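PDB 5L2P: arylesterase from Sulfolobus solfataricus, which hydrolyses a broad range of aromatic esters, p-nitrophenyl esters of fatty acids and organophosphates such as paraoxon. Local coordinates for residues A[62-67]-A[110-115]; A[204-209]-A[251-256]. All coordinates share one frame; numbering follows the deposited sequence.

Interaction 1 of 2, residues A[62-67]-A[110-115]; sequences LPIRIY and ISVDYR
I110 and I66 form a non-hydrogen-bonded pair between two antiparallel strands, 61-68 and 108-112, of the central sheet of the alpha/beta hydrolase fold. I110 has the most surface buried here. Its side chain lies alongside that of I66, both pointing the same way, with I66 CD1 3.6 Å from I110 CG1. I110 holds CG2 anti to the backbone N, which leaves CG1 beside that N (chi1 -62°). Both branches then meet I66 CD1, and CG2 also meets CB of I64 at 4.1 Å. Were I110 cut back to an alanine, I66 CD1 and I64 CB would probably lose this apolar neighbour, and a gap would be likely on this face of the sheet. S111 is next in burial and pairs with R65 on the other face. The two backbones exchange bonds: R65 N gives to S111 O, and S111 N gives to R65 O at 3.0 Å. S111 CB sits at the edge of the Y67 ring, 3.8 Å from CE1. The Y67 hydroxyl bonds D95, and the end of R65 leads away from 110-115 to salt bridges with D52 and E92. D113 lies just past its strand. Its side chain crosses the P63 ring at about a right angle, while its OD1 accepts from I91 N. The pairing is prolonged by D113 N, which donates to P63 O at 3.0 Å with an N-H...O angle of 164°.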
loop_
_atom_site.group_PDB
_atom_site.type_symbol
_atom_site.label_atom_id
_atom_site.label_comp_id
_atom_site.label_asym_id
_atom_site.label_seq_id
_atom_site.Cartn_x
_atom_site.Cartn_y
_atom_site.Cartn_z
ATOM N N LEU A 62 35.884 22.698 12.917
ATOM C CA LEU A 62 34.760 22.234 12.085
ATOM C C LEU A 62 34.532 23.157 10.890
ATOM O O LEU A 62 34.141 24.301 11.072
ATOM C CB LEU A 62 33.493 22.143 12.932
ATOM C CG LEU A 62 32.148 21.853 12.276
ATOM C CD1 LEU A 62 32.250 20.535 11.567
ATOM C CD2 LEU A 62 31.073 21.801 13.365
ATOM N N PRO A 63 34.787 22.666 9.665
ATOM C CA PRO A 63 34.642 23.561 8.512
ATOM C C PRO A 63 33.161 23.854 8.196
ATOM O O PRO A 63 32.333 22.968 8.276
ATOM C CB PRO A 63 35.307 22.792 7.348
ATOM C CG PRO A 63 35.993 21.643 7.974
ATOM C CD PRO A 63 35.300 21.344 9.279
ATOM N N ILE A 64 32.867 25.095 7.835
ATOM C CA ILE A 64 31.565 25.479 7.359
ATOM C C ILE A 64 31.669 26.360 6.126
ATOM O O ILE A 64 32.715 26.912 5.847
ATOM C CB ILE A 64 30.753 26.226 8.452
ATOM C CG1 ILE A 64 31.492 27.458 8.926
ATOM C CG2 ILE A 64 30.505 25.307 9.634
ATOM C CD1 ILE A 64 30.615 28.354 9.801
ATOM N N ARG A 65 30.563 26.458 5.382
ATOM C CA ARG A 65 30.466 27.399 4.280
ATOM C C ARG A 65 29.193 28.228 4.498
ATOM O O ARG A 65 28.115 27.689 4.688
ATOM C CB ARG A 65 30.406 26.672 2.950
ATOM C CG ARG A 65 30.563 27.618 1.741
ATOM C CD ARG A 65 30.464 26.917 0.371
ATOM N NE ARG A 65 31.409 25.835 0.154
ATOM C CZ ARG A 65 32.628 25.986 -0.309
ATOM N NH1 ARG A 65 33.072 27.190 -0.620
ATOM N NH2 ARG A 65 33.398 24.925 -0.460
ATOM N N ILE A 66 29.336 29.546 4.472
ATOM C CA ILE A 66 28.223 30.468 4.597
ATOM C C ILE A 66 27.800 30.957 3.213
ATOM O O ILE A 66 28.636 31.530 2.478
ATOM C CB ILE A 66 28.582 31.749 5.375
ATOM C CG1 ILE A 66 29.472 31.478 6.606
ATOM C CG2 ILE A 66 27.305 32.488 5.766
ATOM C CD1 ILE A 66 29.000 30.315 7.481
ATOM N N TYR A 67 26.507 30.747 2.882
ATOM C CA TYR A 67 25.951 31.213 1.609
ATOM C C TYR A 67 25.100 32.437 1.818
ATOM O O TYR A 67 24.218 32.415 2.640
ATOM C CB TYR A 67 25.106 30.141 0.961
ATOM C CG TYR A 67 25.817 28.853 0.655
ATOM C CD1 TYR A 67 26.079 27.912 1.644
ATOM C CD2 TYR A 67 26.200 28.552 -0.614
ATOM C CE1 TYR A 67 26.731 26.716 1.339
ATOM C CE2 TYR A 67 26.872 27.384 -0.915
ATOM C CZ TYR A 67 27.118 26.469 0.067
ATOM O OH TYR A 67 27.712 25.273 -0.211
ATOM N N ILE A 110 23.985 28.013 6.062
ATOM C CA ILE A 110 25.288 27.550 6.542
ATOM C C ILE A 110 25.365 26.028 6.442
ATOM O O ILE A 110 24.610 25.300 7.114
ATOM C CB ILE A 110 25.554 27.971 7.998
ATOM C CG1 ILE A 110 25.571 29.492 8.092
ATOM C CG2 ILE A 110 26.852 27.358 8.519
ATOM C CD1 ILE A 110 25.756 30.019 9.511
ATOM N N SER A 111 26.283 25.554 5.603
ATOM C CA SER A 111 26.465 24.132 5.383
ATOM C C SER A 111 27.597 23.651 6.300
ATOM O O SER A 111 28.621 24.341 6.432
ATOM C CB SER A 111 26.818 23.906 3.929
ATOM O OG SER A 111 26.877 22.533 3.611
ATOM N N VAL A 112 27.420 22.491 6.937
ATOM C CA VAL A 112 28.393 21.988 7.902
ATOM C C VAL A 112 29.124 20.718 7.411
ATOM O O VAL A 112 28.480 19.771 6.919
ATOM C CB VAL A 112 27.717 21.680 9.243
ATOM C CG1 VAL A 112 28.755 21.361 10.324
ATOM C CG2 VAL A 112 26.834 22.847 9.678
ATOM N N ASP A 113 30.447 20.706 7.527
ATOM C CA ASP A 113 31.255 19.488 7.304
ATOM C C ASP A 113 31.491 18.699 8.582
ATOM O O ASP A 113 32.600 18.680 9.094
ATOM C CB ASP A 113 32.624 19.837 6.680
ATOM C CG ASP A 113 32.688 19.562 5.223
ATOM O OD1 ASP A 113 31.816 18.829 4.685
ATOM O OD2 ASP A 113 33.645 20.072 4.636
ATOM N N TYR A 114 30.445 18.059 9.090
ATOM C CA TYR A 114 30.545 17.263 10.315
ATOM C C TYR A 114 31.448 16.075 10.081
ATOM O O TYR A 114 31.595 15.592 8.965
ATOM C CB TYR A 114 29.138 16.810 10.807
ATOM C CG TYR A 114 28.343 16.044 9.778
ATOM C CD1 TYR A 114 28.504 14.669 9.639
ATOM C CD2 TYR A 114 27.456 16.693 8.923
ATOM C CE1 TYR A 114 27.805 13.961 8.682
ATOM C CE2 TYR A 114 26.732 15.986 7.960
ATOM C CZ TYR A 114 26.911 14.628 7.843
ATOM O OH TYR A 114 26.209 13.918 6.923
ATOM N N ARG A 115 32.035 15.581 11.161
ATOM C CA ARG A 115 32.937 14.423 11.071
ATOM C C ARG A 115 32.195 13.137 10.764
ATOM O O ARG A 115 31.098 12.907 11.286
ATOM C CB ARG A 115 33.749 14.263 12.351
ATOM C CG ARG A 115 34.869 15.263 12.474
ATOM C CD ARG A 115 35.535 15.164 13.833
ATOM N NE ARG A 115 34.761 15.811 14.859
ATOM C CZ ARG A 115 35.122 15.939 16.134
ATOM N NH1 ARG A 115 36.270 15.476 16.555
ATOM N NH2 ARG A 115 34.316 16.557 16.988
#

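Interaction 2 of 2, residues A[204-209]-A[251-256]; sequences LDINLP and DPLRDQ
L204 starts the contact by laying its side chain against P252 and L253, beside D251, the probable acid of the catalytic triad. The segment 204-209 is a loop between helices 193-197 and 212-217. The segment 251-256 follows strand 242-248 and turns into helix 254-266, where alpha/beta hydrolases commonly carry the acid of the triad. With CG anti to the backbone N (chi1 -172°) and chi2 at 54°, the CD2 methyl of L204 faces the other segment. CD2 lies 3.9 Å from P252 CG and equally far from L253 CD1. The same methyl is also near D251 OD1. Beyond the segment, L204 touches H281. I206 returns to the contact with the end of its chain: CD1 meets P252 CG at 3.6 Å and reaches L253 CD2 more loosely, at 4.2 Å. The P252 ring thus receives both L204 and I206. I206 also packs on M195 of helix 193-197. D251 draws its polar partners from outside the loop. Its OD1 accepts from L253 N at 2.9 Å, with the donor 55° out of the carboxylate plane, a side-chain capping bond ahead of helix 254-266. The type I turn from D251 to R254 has its own bond, R254 N to D251 O. D251 OD2 is hydrogen-bonded to H281 ND1. The contact itself is purely apolar, so L204 probably helps keep water from this side of the aspartate, while the turn and the histidine supply its polar partners.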
loop_
_atom_site.group_PDB
_atom_site.type_symbol
_atom_site.label_atom_id
_atom_site.label_comp_id
_atom_site.label_asym_id
_atom_site.label_seq_id
_atom_site.Cartn_x
_atom_site.Cartn_y
_atom_site.Cartn_z
ATOM N N LEU A 204 19.913 3.387 -3.519
ATOM C CA LEU A 204 20.151 3.164 -2.091
ATOM C C LEU A 204 20.033 1.689 -1.737
ATOM O O LEU A 204 18.939 1.242 -1.321
ATOM C CB LEU A 204 19.126 3.932 -1.234
ATOM C CG LEU A 204 19.385 3.938 0.263
ATOM C CD1 LEU A 204 20.799 4.455 0.532
ATOM C CD2 LEU A 204 18.399 4.851 0.974
ATOM N N ASP A 205 21.126 0.949 -1.907
ATOM C CA ASP A 205 21.116 -0.468 -1.649
ATOM C C ASP A 205 21.413 -0.808 -0.196
ATOM O O ASP A 205 22.491 -0.587 0.264
ATOM C CB ASP A 205 22.087 -1.210 -2.555
ATOM C CG ASP A 205 21.693 -1.131 -4.021
ATOM O OD1 ASP A 205 20.620 -1.607 -4.409
ATOM O OD2 ASP A 205 22.515 -0.623 -4.807
ATOM N N ILE A 206 20.445 -1.426 0.483
ATOM C CA ILE A 206 20.497 -1.729 1.912
ATOM C C ILE A 206 20.413 -3.232 2.176
ATOM O O ILE A 206 19.558 -3.904 1.658
ATOM C CB ILE A 206 19.312 -1.050 2.619
ATOM C CG1 ILE A 206 19.353 0.455 2.373
ATOM C CG2 ILE A 206 19.318 -1.338 4.120
ATOM C CD1 ILE A 206 18.145 1.190 2.930
ATOM N N ASN A 207 21.332 -3.772 2.966
ATOM C CA ASN A 207 21.265 -5.164 3.425
ATOM C C ASN A 207 20.604 -5.234 4.781
ATOM O O ASN A 207 20.688 -4.287 5.572
ATOM C CB ASN A 207 22.667 -5.803 3.506
ATOM C CG ASN A 207 23.225 -6.151 2.132
ATOM O OD1 ASN A 207 22.518 -6.733 1.291
ATOM N ND2 ASN A 207 24.498 -5.794 1.884
ATOM N N LEU A 208 19.946 -6.362 5.055
ATOM C CA LEU A 208 19.233 -6.578 6.330
ATOM C C LEU A 208 19.859 -7.740 7.086
ATOM O O LEU A 208 20.348 -8.667 6.469
ATOM C CB LEU A 208 17.743 -6.843 6.080
ATOM C CG LEU A 208 16.929 -5.737 5.375
ATOM C CD1 LEU A 208 15.456 -6.163 5.216
ATOM C CD2 LEU A 208 17.010 -4.370 6.028
ATOM N N PRO A 209 19.823 -7.728 8.416
ATOM C CA PRO A 209 19.140 -6.769 9.289
ATOM C C PRO A 209 19.872 -5.441 9.508
ATOM O O PRO A 209 19.215 -4.402 9.661
ATOM C CB PRO A 209 19.006 -7.533 10.625
ATOM C CG PRO A 209 20.165 -8.444 10.624
ATOM C CD PRO A 209 20.411 -8.841 9.182
ATOM N N ASP A 251 11.786 4.665 -2.417
ATOM C CA ASP A 251 12.865 4.824 -1.492
ATOM C C ASP A 251 12.616 3.835 -0.376
ATOM O O ASP A 251 11.510 3.761 0.147
ATOM C CB ASP A 251 12.816 6.244 -0.960
ATOM C CG ASP A 251 13.969 6.585 0.003
ATOM O OD1 ASP A 251 14.640 5.671 0.543
ATOM O OD2 ASP A 251 14.170 7.813 0.207
ATOM N N PRO A 252 13.632 3.053 -0.006
ATOM C CA PRO A 252 13.393 2.113 1.100
ATOM C C PRO A 252 13.072 2.803 2.432
ATOM O O PRO A 252 12.447 2.215 3.279
ATOM C CB PRO A 252 14.698 1.295 1.165
ATOM C CG PRO A 252 15.710 2.138 0.480
ATOM C CD PRO A 252 14.956 2.870 -0.591
ATOM N N LEU A 253 13.492 4.034 2.605
ATOM C CA LEU A 253 13.316 4.770 3.846
ATOM C C LEU A 253 11.994 5.525 3.850
ATOM O O LEU A 253 11.732 6.283 4.805
ATOM C CB LEU A 253 14.470 5.799 4.046
ATOM C CG LEU A 253 15.908 5.300 4.002
ATOM C CD1 LEU A 253 16.869 6.472 4.180
ATOM C CD2 LEU A 253 16.163 4.237 5.061
ATOM N N ARG A 254 11.193 5.368 2.787
ATOM C CA ARG A 254 9.920 6.094 2.666
ATOM C C ARG A 254 9.019 5.940 3.874
ATOM O O ARG A 254 8.547 6.920 4.428
ATOM C CB ARG A 254 9.181 5.639 1.419
ATOM C CG ARG A 254 7.855 6.344 1.115
ATOM C CD ARG A 254 7.059 5.585 0.044
ATOM N NE ARG A 254 6.495 4.351 0.585
ATOM C CZ ARG A 254 6.033 3.344 -0.125
ATOM N NH1 ARG A 254 6.064 3.383 -1.440
ATOM N NH2 ARG A 254 5.522 2.284 0.503
ATOM N N ASP A 255 8.769 4.703 4.286
ATOM C CA ASP A 255 7.745 4.449 5.325
ATOM C C ASP A 255 8.155 4.941 6.708
ATOM O O ASP A 255 7.315 5.496 7.438
ATOM C CB ASP A 255 7.333 2.975 5.342
ATOM C CG ASP A 255 6.507 2.590 4.070
ATOM O OD1 ASP A 255 5.937 3.513 3.441
ATOM O OD2 ASP A 255 6.447 1.400 3.698
ATOM N N GLN A 256 9.425 4.812 7.079
ATOM C CA GLN A 256 9.920 5.350 8.361
ATOM C C GLN A 256 9.846 6.864 8.423
ATOM O O GLN A 256 9.508 7.419 9.476
ATOM C CB GLN A 256 11.356 4.888 8.689
ATOM C CG GLN A 256 12.448 5.397 7.791
ATOM C CD GLN A 256 13.754 4.645 8.017
ATOM O OE1 GLN A 256 14.657 5.096 8.752
ATOM N NE2 GLN A 256 13.865 3.490 7.388
#

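Interactions 1 and 2 lie on opposite sides of the chain's centre, about 27 Å apart between centres, and share no helix or strand. Both are largely buried, but interaction 1 covers far more surface, 443 against 173 Å². Interaction 1 joins neighbouring strands of the central sheet. Backbone hydrogen bonds set its register, and apolar side chains pack on one face. Interaction 2 joins a loop to the turn before a helix. Only apolar side-chain packing joins its segments, and the hydrogen bonds of its turn stay within 251-256. It holds the probable triad acid D251. Interaction 1 approaches the active site through Y114, whose side chain is about 8 Å from that of S156.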